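Local coordinates for adenylate kinase (Cryptosporidium parvum Iowa II, PDB 3BE4), which probably transfers a phosphate from ATP to AMP, as adenylate kinases do, and is captured here with the two-headed inhibitor bis(adenosine)-5'-pentaphosphate, at residues A[22-27]-A[212-217]. Numbering follows the deposited sequence.
Sequences CEFIKK and QIKKIL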
# COMPACT_ATOMS: atom_id res chain seq x y z
N CYS A 22 1.32 5.55 5.34
CA CYS A 22 2.64 5.76 4.67
C CYS A 22 3.01 7.25 4.60
O CYS A 22 4.15 7.58 4.45
CB CYS A 22 2.74 5.10 3.32
SG CYS A 22 2.80 3.34 3.48
N GLU A 23 2.01 8.12 4.65
CA GLU A 23 2.33 9.54 4.68
C GLU A 23 3.15 9.86 5.91
O GLU A 23 4.14 10.63 5.80
CB GLU A 23 1.05 10.40 4.65
CG GLU A 23 1.40 11.91 4.87
CD GLU A 23 1.35 12.62 3.51
OE1 GLU A 23 1.74 11.98 2.46
OE2 GLU A 23 0.83 13.77 3.50
N PHE A 24 2.77 9.41 7.10
CA PHE A 24 3.62 9.77 8.29
C PHE A 24 4.86 8.95 8.20
O PHE A 24 5.90 9.40 8.62
CB PHE A 24 2.99 9.69 9.73
CG PHE A 24 3.29 8.41 10.51
CD1 PHE A 24 2.47 7.30 10.29
CD2 PHE A 24 4.27 8.32 11.46
CE1 PHE A 24 2.63 6.05 10.96
CE2 PHE A 24 4.47 7.11 12.16
CZ PHE A 24 3.64 5.92 11.89
N ILE A 25 4.78 7.67 7.80
CA ILE A 25 6.02 6.85 7.83
C ILE A 25 7.10 7.43 6.92
O ILE A 25 8.29 7.48 7.28
CB ILE A 25 5.65 5.40 7.39
CG1 ILE A 25 4.78 4.70 8.46
CG2 ILE A 25 6.94 4.58 7.13
CD1 ILE A 25 4.23 3.30 7.94
N LYS A 26 6.77 7.90 5.70
CA LYS A 26 7.72 8.50 4.77
C LYS A 26 8.32 9.69 5.43
O LYS A 26 9.56 9.90 5.35
CB LYS A 26 6.92 9.15 3.59
CG LYS A 26 6.72 8.30 2.65
CD LYS A 26 5.61 8.86 1.66
CE LYS A 26 5.54 10.35 1.36
NZ LYS A 26 4.51 10.50 0.17
N LYS A 27 7.51 10.48 6.06
CA LYS A 27 7.96 11.79 6.48
C LYS A 27 8.73 11.59 7.80
O LYS A 27 9.86 12.11 7.92
CB LYS A 27 6.80 12.73 6.65
N GLN A 212 -0.11 3.12 17.19
CA GLN A 212 0.23 1.80 17.27
C GLN A 212 1.38 1.41 16.37
O GLN A 212 2.14 0.51 16.72
CB GLN A 212 -0.96 0.93 16.89
CG GLN A 212 -2.12 0.95 17.85
CD GLN A 212 -3.18 0.07 17.18
OE1 GLN A 212 -3.13 -1.13 17.17
NE2 GLN A 212 -4.08 0.76 16.43
N ILE A 213 1.44 2.03 15.20
CA ILE A 213 2.55 1.81 14.35
C ILE A 213 3.87 2.33 14.94
O ILE A 213 4.88 1.59 14.90
CB ILE A 213 2.28 2.33 12.90
CG1 ILE A 213 1.15 1.46 12.32
CG2 ILE A 213 3.64 2.26 12.08
CD1 ILE A 213 0.71 2.07 10.94
N LYS A 214 3.85 3.49 15.51
CA LYS A 214 5.06 4.03 16.18
C LYS A 214 5.58 3.11 17.30
O LYS A 214 6.80 3.02 17.54
CB LYS A 214 4.81 5.39 16.78
CG LYS A 214 4.72 6.51 15.75
CD LYS A 214 4.19 7.79 16.29
CE LYS A 214 4.61 8.89 15.38
NZ LYS A 214 4.50 10.24 15.99
N LYS A 215 4.69 2.37 17.95
CA LYS A 215 5.10 1.44 19.01
C LYS A 215 5.86 0.27 18.49
O LYS A 215 6.73 -0.31 19.20
CB LYS A 215 3.85 0.91 19.77
CG LYS A 215 3.38 1.92 20.80
CD LYS A 215 2.19 1.30 21.64
CE LYS A 215 1.47 -0.03 21.03
NZ LYS A 215 -0.13 -0.06 20.95
N ILE A 216 5.57 -0.14 17.26
CA ILE A 216 6.22 -1.23 16.63
C ILE A 216 7.52 -0.83 15.93
O ILE A 216 8.39 -1.69 15.77
CB ILE A 216 5.30 -1.78 15.50
CG1 ILE A 216 4.11 -2.56 16.03
CG2 ILE A 216 6.07 -2.79 14.53
CD1 ILE A 216 3.07 -2.75 14.97
N LEU A 217 7.63 0.38 15.42
CA LEU A 217 8.84 0.86 14.68
C LEU A 217 9.92 1.35 15.65
O LEU A 217 9.59 1.40 16.85
CB LEU A 217 8.47 2.00 13.72
CG LEU A 217 7.63 1.43 12.55
CD1 LEU A 217 7.34 2.49 11.48
CD2 LEU A 217 8.28 0.19 11.98
OXT LEU A 217 11.10 1.68 15.29
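Phe24 of helix 18-29 meets Ile213 and Lys214 of the C-terminal helix 206-216 and provides most of the contact from its own helix, a compact example of how the helix after the P-loop packs against the chain-ending helix on the parallel sheet of the adenylate kinase core. The short segments are well separated, their axes 11.7 Å apart at closest approach and inclined at 39°, so the backbones stay apart and side chains from both helices make the contact. On the buried side, Ile213 meets the ring at its edge: its CG2 methyl lies near the ring plane, 3.7 Å from CZ of Phe24. With CG2 anti to its backbone N (CG1 takes chi1 -65°), this branch projects into the gap and also faces Ile25, whose CD1 stands 4.3 Å from Ile213 CG2. CG1 of Ile25 lies 3.5 Å above one face of the Phe24 ring, displaced toward the rim, so that face is packed against its own helix. Ile213 continues this apolar layer to the sheet, touching Val200, Ile116 and Phe118.

The other side is more open to solvent, yet packed as closely. Here the extended chain of Lys214 runs obliquely past the ring, with its CG 3.6 Å from CE2 of Phe24. Its methylenes do the touching, while NZ goes on to a salt bridge with Glu28. Tyr29 touches both Phe24 and Lys214.

Between the two segments, therefore, cohesion comes from carbon-to-carbon contacts that bury 207 Å² of surface, both sides summed. This is packing away from the nucleotide, the Ile213 side chain being about 9 Å from the bound bis(adenosine)-5'-pentaphosphate, and consistent with a hydrophobic join whose polar link is at the partly exposed Lys214 rim.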